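Local coordinates for StiE protein (Stigmatella aurantiaca, PDB 6ECX), which transfers a methyl group from S-adenosylmethionine to an oxygen of the growing polyketide, acting as the O-methyltransferase domain of a modular polyketide synthase, at residues 38-43 with 50-55; 219-224 with 307-312; 241-246 with 273-278. All blocks are in the same frame, centred on the assembly; numbering follows the deposited sequence.

How the contacts relate
The chain folds as a class I methyltransferase, a central mixed sheet flanked by helices; contacts 1 and 3 lie together on one side of the chain's centre and contact 2 on the opposite side. Contact 1 comes first along the chain. Contact 3 is nested inside contact 2, since residues 241-278 fall between segments 219-224 and 307-312; its helices 235-242 and 263-280 follow strand 226-233 and precede strand 283-292. Contacts 1 and 3 adjoin, centres about 11 Å apart, with Cys241 O packed on Phe50 and Trp52. Contact 2 sits about 30 Å from contact 1, centre to centre. Contact 1 bears on the cofactor pocket, while contacts 2 and 3 join helices away from the annotated sites.

Contact 1: 38-43 with 50-55; sequences LTWGVF and FSWIRT. With SAM (S-adenosylmethionine), chain B.
Trp40 and Trp52 meet as an offset edge-to-face pair, with the edge of the Trp52 indole directed at the face of Trp40. The planes stand at 73°, and the five-membered rings are 4.9 Å apart between centroids. Trp40 CB lies 3.3 Å from Trp52 NE1. CG comes next, equally near that nitrogen and in the plane of the Trp52 ring at its edge. Trp40 CD1 is 3.5 Å from Trp52 NE1, whereas on the other branch Trp40 CD2 has moved over to Trp52 CZ2, 3.7 Å away. Trp40 CE3 lies 3.9 Å from Trp52 CZ2, and Trp40 CE2 still grazes that carbon; the outer six-ring atoms lie beyond the Trp52 contact. A chi1 of -60° places Trp40 CG opposite its carbonyl carbon, and the indole then has Leu38 C over its other face. The Trp40 side chain is nevertheless poorly ordered. Further along, Phe43 sets its CZ above one face of Phe50, off-centre, 3.4 Å from Phe50 CE2; these two rings are inclined at 45°. Arg68 lies against Phe43 as a cation-pi partner. Behind the aromatic residues, Ser51 caps helix 52-57, its OG accepting from Arg54 N and also bonded to Gln250, while Ser51 O takes Thr55 N and Thr55 OG1 from opposite faces. No hydrogen bond joins the two segments. At the far end Leu38 N donates to the SAM carboxylate oxygen OXT over 3.1 Å. The aromatic contact thus joins the loop whose Leu38 and Thr39 line the S-adenosylmethionine pocket of this class I methyltransferase to the start of helix 52-57, behind that pocket.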
# COMPACT_ATOMS: atom_id res chain seq x y z
N LEU A 38 0.29 -3.81 7.97
CA LEU A 38 -0.54 -2.62 8.14
C LEU A 38 -1.42 -2.32 6.93
O LEU A 38 -1.95 -1.21 6.81
CB LEU A 38 0.33 -1.41 8.48
CG LEU A 38 1.08 -1.53 9.82
CD1 LEU A 38 1.96 -0.32 10.10
CD2 LEU A 38 0.10 -1.76 10.97
N THR A 39 -1.58 -3.28 6.02
CA THR A 39 -2.67 -3.30 5.06
C THR A 39 -3.55 -4.49 5.41
O THR A 39 -3.14 -5.40 6.14
CB THR A 39 -2.18 -3.45 3.62
OG1 THR A 39 -1.90 -4.83 3.38
CG2 THR A 39 -0.92 -2.61 3.38
N TRP A 40 -4.76 -4.50 4.86
CA TRP A 40 -5.70 -5.56 5.19
C TRP A 40 -6.43 -5.99 3.93
O TRP A 40 -6.97 -5.15 3.20
CB TRP A 40 -6.63 -5.08 6.30
CG TRP A 40 -5.80 -4.71 7.53
CD1 TRP A 40 -5.21 -5.59 8.40
CD2 TRP A 40 -5.42 -3.39 7.98
NE1 TRP A 40 -4.51 -4.91 9.37
CE2 TRP A 40 -4.62 -3.56 9.13
CE3 TRP A 40 -5.68 -2.09 7.52
CZ2 TRP A 40 -4.09 -2.48 9.84
CZ3 TRP A 40 -5.15 -1.02 8.23
CH2 TRP A 40 -4.36 -1.22 9.37
N GLY A 41 -6.46 -7.31 3.68
CA GLY A 41 -6.37 -7.85 2.33
C GLY A 41 -7.53 -8.44 1.55
O GLY A 41 -8.69 -8.07 1.71
N VAL A 42 -7.18 -9.38 0.66
CA VAL A 42 -8.04 -9.82 -0.43
C VAL A 42 -8.85 -11.03 0.02
O VAL A 42 -8.32 -12.13 0.18
CB VAL A 42 -7.21 -10.13 -1.69
CG1 VAL A 42 -8.04 -10.86 -2.74
CG2 VAL A 42 -6.63 -8.84 -2.27
N PHE A 43 -10.15 -10.82 0.25
CA PHE A 43 -11.10 -11.90 0.44
C PHE A 43 -11.77 -12.16 -0.91
O PHE A 43 -12.52 -11.32 -1.41
CB PHE A 43 -12.15 -11.55 1.50
CG PHE A 43 -11.73 -11.85 2.92
CD1 PHE A 43 -10.49 -11.48 3.39
CD2 PHE A 43 -12.61 -12.47 3.80
CE1 PHE A 43 -10.11 -11.74 4.70
CE2 PHE A 43 -12.23 -12.73 5.11
CZ PHE A 43 -10.98 -12.37 5.55
N PHE A 50 -16.73 -14.20 9.64
CA PHE A 50 -15.45 -13.53 9.84
C PHE A 50 -15.68 -12.07 10.18
O PHE A 50 -16.51 -11.39 9.57
CB PHE A 50 -14.54 -13.63 8.62
CG PHE A 50 -13.32 -12.75 8.72
CD1 PHE A 50 -12.19 -13.17 9.40
CD2 PHE A 50 -13.31 -11.48 8.15
CE1 PHE A 50 -11.08 -12.36 9.50
CE2 PHE A 50 -12.20 -10.67 8.25
CZ PHE A 50 -11.08 -11.11 8.92
N SER A 51 -14.93 -11.59 11.17
CA SER A 51 -15.05 -10.21 11.65
C SER A 51 -13.65 -9.61 11.63
O SER A 51 -12.83 -9.92 12.50
CB SER A 51 -15.66 -10.17 13.04
OG SER A 51 -15.50 -8.88 13.59
N TRP A 52 -13.38 -8.78 10.63
CA TRP A 52 -12.12 -8.05 10.60
C TRP A 52 -11.94 -7.21 11.87
O TRP A 52 -10.84 -7.12 12.41
CB TRP A 52 -12.07 -7.17 9.35
CG TRP A 52 -10.83 -6.39 9.23
CD1 TRP A 52 -9.63 -6.82 8.73
CD2 TRP A 52 -10.64 -5.02 9.61
NE1 TRP A 52 -8.71 -5.80 8.78
CE2 TRP A 52 -9.30 -4.69 9.32
CE3 TRP A 52 -11.47 -4.05 10.18
CZ2 TRP A 52 -8.77 -3.42 9.57
CZ3 TRP A 52 -10.94 -2.79 10.44
CH2 TRP A 52 -9.60 -2.49 10.13
N ILE A 53 -13.03 -6.63 12.37
CA ILE A 53 -12.92 -5.74 13.52
C ILE A 53 -12.52 -6.54 14.77
O ILE A 53 -11.66 -6.11 15.54
CB ILE A 53 -14.22 -4.94 13.71
CG1 ILE A 53 -13.99 -3.72 14.60
CG2 ILE A 53 -15.37 -5.79 14.25
CD1 ILE A 53 -13.19 -2.64 13.89
N ARG A 54 -13.10 -7.73 14.96
CA ARG A 54 -12.75 -8.53 16.13
C ARG A 54 -11.34 -9.09 16.00
O ARG A 54 -10.59 -9.14 16.99
CB ARG A 54 -13.77 -9.65 16.35
CG ARG A 54 -15.17 -9.17 16.71
CD ARG A 54 -16.15 -10.32 16.96
NE ARG A 54 -17.25 -9.87 17.81
CZ ARG A 54 -18.38 -10.55 18.04
NH1 ARG A 54 -18.58 -11.74 17.48
NH2 ARG A 54 -19.31 -10.03 18.82
N THR A 55 -10.96 -9.51 14.80
CA THR A 55 -9.63 -10.09 14.60
C THR A 55 -8.54 -9.08 14.90
O THR A 55 -7.53 -9.41 15.53
CB THR A 55 -9.50 -10.62 13.17
OG1 THR A 55 -10.39 -11.73 12.99
CG2 THR A 55 -8.08 -11.07 12.91
N SAM B . 3.65 -0.02 3.91
CA SAM B . 3.46 -0.52 5.27
C SAM B . 2.55 -1.74 5.27
O SAM B . 1.92 -2.02 4.26
OXT SAM B . 2.44 -2.47 6.26
CB SAM B . 2.87 0.58 6.14
CG SAM B . 1.64 1.26 5.56
SD SAM B . 0.92 2.39 6.78
CE SAM B . -0.83 2.31 6.33
C5' SAM B . 1.51 4.01 6.22
C4' SAM B . 3.01 4.21 6.45
O4' SAM B . 3.52 5.33 5.75
C3' SAM B . 3.42 4.42 7.91
O3' SAM B . 4.54 3.58 8.11
C2' SAM B . 3.87 5.87 7.98
O2' SAM B . 4.89 6.11 8.93
C1' SAM B . 4.41 6.07 6.57
N9 SAM B . 4.49 7.46 6.10
C8 SAM B . 3.45 8.36 6.03
N7 SAM B . 3.92 9.52 5.50
C5 SAM B . 5.24 9.38 5.24
C6 SAM B . 6.19 10.24 4.71
N6 SAM B . 5.87 11.48 4.35
N1 SAM B . 7.50 9.81 4.55
C2 SAM B . 7.85 8.53 4.91
N3 SAM B . 6.90 7.68 5.43
C4 SAM B . 5.61 8.09 5.61

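Contact 2: 219-224 with 307-312; sequences KLFSSN and KQFEQL
Helices 214-222 and 298-309 flank the same side of the methyltransferase sheet, over its antiparallel strands, and Phe221 and Phe309 join them. One narrow touch does this: Phe221 CE2 comes 3.8 Å from Phe309 CZ, with Phe221 CD2 slightly behind at 4.1 Å from the same carbon. The ring planes are nearly parallel, 20° apart, yet slid so far along each other that they barely overlap, and their centroids are 6.0 Å apart. This is van der Waals contact at the ring margins rather than a stack. With chi1 at -66°, Phe221 has CG opposite its carbonyl carbon, which turns the ring toward Phe309. No polar bond crosses between the segments, and both phenylalanines are buried.

The chain just beyond Phe221 is held by its own side chains. Lys219 O accepts twice, from Ser223 N and from Ser223 OG, which approach from opposite faces of the carbonyl plane; the hydroxyl bond is 2.7 Å. Asn224 folds back, its ND2 donating to Leu220 O over 2.9 Å. That bond is nearly straight at 168°, uses a lone pair of the oxygen and lies in the amide plane of Asn224, which should hold the amide's rotation. On the other segment, Phe309 O accepts from Arg214 NE, a polar tie back to helix 214-222. Beneath the two rings runs strand 283-292, whose Phe288 touches both, while strand 226-233 sets Leu226 against Phe221 and Leu228 against Phe309.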
# COMPACT_ATOMS: atom_id res chain seq x y z
N LYS A 219 -0.84 12.78 -13.98
CA LYS A 219 0.07 13.93 -14.03
C LYS A 219 1.32 13.66 -13.19
O LYS A 219 2.44 13.98 -13.62
CB LYS A 219 -0.67 15.18 -13.54
CG LYS A 219 0.01 16.49 -13.90
CD LYS A 219 -0.93 17.66 -13.64
CE LYS A 219 -0.25 19.00 -13.90
NZ LYS A 219 0.25 19.09 -15.30
N LEU A 220 1.15 13.05 -12.01
CA LEU A 220 2.30 12.73 -11.17
C LEU A 220 3.23 11.75 -11.87
O LEU A 220 4.46 11.92 -11.82
CB LEU A 220 1.83 12.13 -9.85
CG LEU A 220 1.17 13.11 -8.87
CD1 LEU A 220 0.55 12.33 -7.72
CD2 LEU A 220 2.20 14.09 -8.37
N PHE A 221 2.68 10.68 -12.45
CA PHE A 221 3.54 9.71 -13.13
C PHE A 221 4.24 10.35 -14.31
O PHE A 221 5.46 10.27 -14.45
CB PHE A 221 2.74 8.49 -13.61
CG PHE A 221 2.14 7.64 -12.51
CD1 PHE A 221 2.46 7.86 -11.18
CD2 PHE A 221 1.22 6.64 -12.83
CE1 PHE A 221 1.88 7.07 -10.17
CE2 PHE A 221 0.64 5.86 -11.84
CZ PHE A 221 0.96 6.07 -10.51
N SER A 222 3.48 11.02 -15.18
CA SER A 222 4.00 11.45 -16.48
C SER A 222 5.00 12.59 -16.37
O SER A 222 5.87 12.72 -17.24
CB SER A 222 2.86 11.89 -17.40
OG SER A 222 1.82 10.93 -17.41
N SER A 223 4.84 13.46 -15.37
CA SER A 223 5.78 14.54 -15.07
C SER A 223 7.07 14.02 -14.45
O SER A 223 8.02 14.80 -14.30
CB SER A 223 5.16 15.56 -14.11
OG SER A 223 3.90 15.97 -14.60
N ASN A 224 7.10 12.76 -14.05
CA ASN A 224 8.26 12.21 -13.35
C ASN A 224 8.73 10.91 -14.00
O ASN A 224 9.22 10.00 -13.32
CB ASN A 224 7.92 12.05 -11.87
CG ASN A 224 7.76 13.41 -11.19
OD1 ASN A 224 8.75 14.08 -10.92
ND2 ASN A 224 6.51 13.85 -10.95
N LYS A 307 -4.81 5.71 -21.21
CA LYS A 307 -5.44 4.50 -21.72
C LYS A 307 -5.41 3.39 -20.68
O LYS A 307 -6.41 2.70 -20.46
CB LYS A 307 -4.75 4.07 -23.02
CG LYS A 307 -5.54 3.10 -23.89
CD LYS A 307 -4.79 2.83 -25.20
CE LYS A 307 -5.41 1.68 -25.99
NZ LYS A 307 -4.49 1.20 -27.07
N GLN A 308 -4.28 3.24 -19.99
CA GLN A 308 -4.13 2.18 -18.99
C GLN A 308 -4.98 2.43 -17.75
O GLN A 308 -5.42 1.48 -17.10
CB GLN A 308 -2.65 2.05 -18.62
CG GLN A 308 -2.17 0.63 -18.38
CD GLN A 308 -2.53 -0.31 -19.51
OE1 GLN A 308 -2.31 -0.01 -20.69
NE2 GLN A 308 -3.08 -1.47 -19.17
N PHE A 309 -5.22 3.70 -17.40
CA PHE A 309 -6.06 4.02 -16.25
C PHE A 309 -7.53 3.69 -16.50
O PHE A 309 -8.30 3.60 -15.55
CB PHE A 309 -5.94 5.50 -15.89
CG PHE A 309 -4.87 5.81 -14.86
CD1 PHE A 309 -4.99 5.37 -13.55
CD2 PHE A 309 -3.77 6.58 -15.21
CE1 PHE A 309 -4.02 5.67 -12.60
CE2 PHE A 309 -2.79 6.89 -14.27
CZ PHE A 309 -2.92 6.44 -12.96
N GLU A 310 -7.93 3.51 -17.76
CA GLU A 310 -9.30 3.16 -18.11
C GLU A 310 -9.48 1.67 -18.33
O GLU A 310 -10.59 1.23 -18.65
CB GLU A 310 -9.73 3.92 -19.37
CG GLU A 310 -9.52 5.43 -19.29
CD GLU A 310 -9.61 6.11 -20.65
OE1 GLU A 310 -9.61 5.41 -21.69
OE2 GLU A 310 -9.66 7.36 -20.67
N GLN A 311 -8.43 0.88 -18.18
CA GLN A 311 -8.51 -0.56 -18.35
C GLN A 311 -8.00 -1.29 -17.12
O GLN A 311 -7.27 -2.28 -17.22
CB GLN A 311 -7.73 -1.01 -19.58
CG GLN A 311 -8.45 -0.68 -20.87
CD GLN A 311 -7.51 -0.60 -22.04
OE1 GLN A 311 -6.34 -0.98 -21.94
NE2 GLN A 311 -8.00 -0.08 -23.16
N LEU A 312 -8.36 -0.79 -15.93
CA LEU A 312 -8.08 -1.52 -14.70
C LEU A 312 -8.64 -2.94 -14.80
O LEU A 312 -9.75 -3.15 -15.31
CB LEU A 312 -8.71 -0.82 -13.49
CG LEU A 312 -8.46 0.67 -13.28
CD1 LEU A 312 -9.04 1.10 -11.96
CD2 LEU A 312 -6.97 1.01 -13.35

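Contact 3: 241-246 with 273-278; sequences CLHNPD and NVYKAL
Tyr275 OH has two hydrogen-bond partners, His243 ND1 at 2.7 Å and Arg279 NE, the latter one turn further along the helix of Tyr275. The bond to His243 joins two parts of the helical excursion between strands 226-233 and 283-292 of the methyltransferase fold: the loop leaving helix 235-242, and helix 263-280. Its angle is 157°, and either partner could be the donor. The hydroxyl approaches the imidazole at its edge, in the ring plane, as a bond to ND1 requires. Tyr275 gets there because CG stands opposite its own backbone N, chi1 177°, which sends the phenol across to the loop. The two rings meet rim to rim, planes at 44°, with neither over the face of the other. Leu242 adds the apolar part, its CB 4.0 Å from Tyr275 CD1.

Beyond His243 the chain turns toward helix 247-255. Asn244 ND2 hydrogen-bonds to Gln250 OE1, Asn244 OD1 takes a weak bond from Asp246 N, and Asn244 N is hydrogen-bonded to a glycerol, probably from the crystallisation liquor. Alongside the loop backbone, Tyr275 CE1 rests 3.9 Å from His243 CA.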
# COMPACT_ATOMS: atom_id res chain seq x y z
N CYS A 241 -13.37 -8.20 2.75
CA CYS A 241 -12.66 -8.38 4.01
C CYS A 241 -13.34 -7.60 5.14
O CYS A 241 -13.42 -8.09 6.27
CB CYS A 241 -11.19 -7.95 3.86
SG CYS A 241 -10.20 -8.12 5.36
N LEU A 242 -13.84 -6.41 4.83
CA LEU A 242 -14.47 -5.54 5.82
C LEU A 242 -15.94 -5.85 6.03
O LEU A 242 -16.56 -5.25 6.92
CB LEU A 242 -14.32 -4.07 5.39
CG LEU A 242 -12.87 -3.64 5.19
CD1 LEU A 242 -12.80 -2.19 4.75
CD2 LEU A 242 -12.11 -3.85 6.49
N HIS A 243 -16.51 -6.78 5.27
CA HIS A 243 -17.93 -7.10 5.38
C HIS A 243 -18.27 -7.62 6.77
O HIS A 243 -17.66 -8.57 7.26
CB HIS A 243 -18.30 -8.13 4.31
CG HIS A 243 -19.78 -8.33 4.16
ND1 HIS A 243 -20.59 -7.43 3.51
CD2 HIS A 243 -20.58 -9.33 4.59
CE1 HIS A 243 -21.84 -7.86 3.55
NE2 HIS A 243 -21.86 -9.02 4.19
N ASN A 244 -19.28 -7.00 7.40
CA ASN A 244 -19.66 -7.30 8.77
C ASN A 244 -21.12 -6.89 8.93
O ASN A 244 -21.42 -5.71 9.19
CB ASN A 244 -18.77 -6.58 9.78
CG ASN A 244 -18.94 -7.11 11.22
OD1 ASN A 244 -20.04 -7.43 11.67
ND2 ASN A 244 -17.82 -7.19 11.93
N PRO A 245 -22.07 -7.83 8.78
CA PRO A 245 -23.49 -7.47 8.93
C PRO A 245 -23.88 -7.06 10.34
O PRO A 245 -24.96 -6.49 10.51
CB PRO A 245 -24.23 -8.75 8.51
CG PRO A 245 -23.22 -9.59 7.81
CD PRO A 245 -21.89 -9.23 8.38
N ASP A 246 -23.05 -7.34 11.35
CA ASP A 246 -23.33 -6.98 12.74
C ASP A 246 -22.30 -5.99 13.27
O ASP A 246 -22.04 -5.94 14.48
CB ASP A 246 -23.39 -8.23 13.62
CG ASP A 246 -24.25 -8.03 14.86
OD1 ASP A 246 -25.47 -7.82 14.72
OD2 ASP A 246 -23.70 -8.10 15.98
N ASN A 273 -16.96 4.04 6.13
CA ASN A 273 -17.24 4.89 4.98
C ASN A 273 -16.45 4.44 3.76
O ASN A 273 -16.89 4.64 2.62
CB ASN A 273 -16.92 6.35 5.31
CG ASN A 273 -17.77 6.88 6.44
OD1 ASN A 273 -18.93 6.51 6.58
ND2 ASN A 273 -17.19 7.75 7.25
N VAL A 274 -15.28 3.84 3.97
CA VAL A 274 -14.54 3.27 2.86
C VAL A 274 -15.27 2.04 2.31
O VAL A 274 -15.28 1.80 1.10
CB VAL A 274 -13.10 2.97 3.29
CG1 VAL A 274 -12.38 2.09 2.28
CG2 VAL A 274 -12.32 4.28 3.47
N TYR A 275 -15.92 1.27 3.19
CA TYR A 275 -16.68 0.11 2.74
C TYR A 275 -17.78 0.51 1.76
O TYR A 275 -17.88 -0.04 0.66
CB TYR A 275 -17.29 -0.65 3.92
CG TYR A 275 -18.15 -1.82 3.49
CD1 TYR A 275 -17.57 -3.07 3.23
CD2 TYR A 275 -19.52 -1.69 3.30
CE1 TYR A 275 -18.33 -4.14 2.81
CE2 TYR A 275 -20.29 -2.75 2.87
CZ TYR A 275 -19.69 -3.98 2.63
OH TYR A 275 -20.45 -5.04 2.21
N LYS A 276 -18.62 1.47 2.16
CA LYS A 276 -19.67 1.97 1.27
C LYS A 276 -19.07 2.51 -0.03
O LYS A 276 -19.54 2.18 -1.13
CB LYS A 276 -20.47 3.06 1.98
CG LYS A 276 -21.81 3.36 1.33
CD LYS A 276 -22.71 4.13 2.28
CE LYS A 276 -24.17 3.83 2.01
NZ LYS A 276 -25.09 4.51 2.97
N ALA A 277 -18.04 3.34 0.08
CA ALA A 277 -17.44 3.94 -1.11
C ALA A 277 -16.91 2.87 -2.06
O ALA A 277 -17.04 3.00 -3.28
CB ALA A 277 -16.34 4.91 -0.69
N LEU A 278 -16.33 1.80 -1.51
CA LEU A 278 -15.82 0.72 -2.34
C LEU A 278 -16.96 -0.06 -3.00
O LEU A 278 -16.93 -0.33 -4.21
CB LEU A 278 -14.94 -0.21 -1.51
CG LEU A 278 -13.56 0.34 -1.12
CD1 LEU A 278 -12.90 -0.57 -0.09
CD2 LEU A 278 -12.66 0.49 -2.35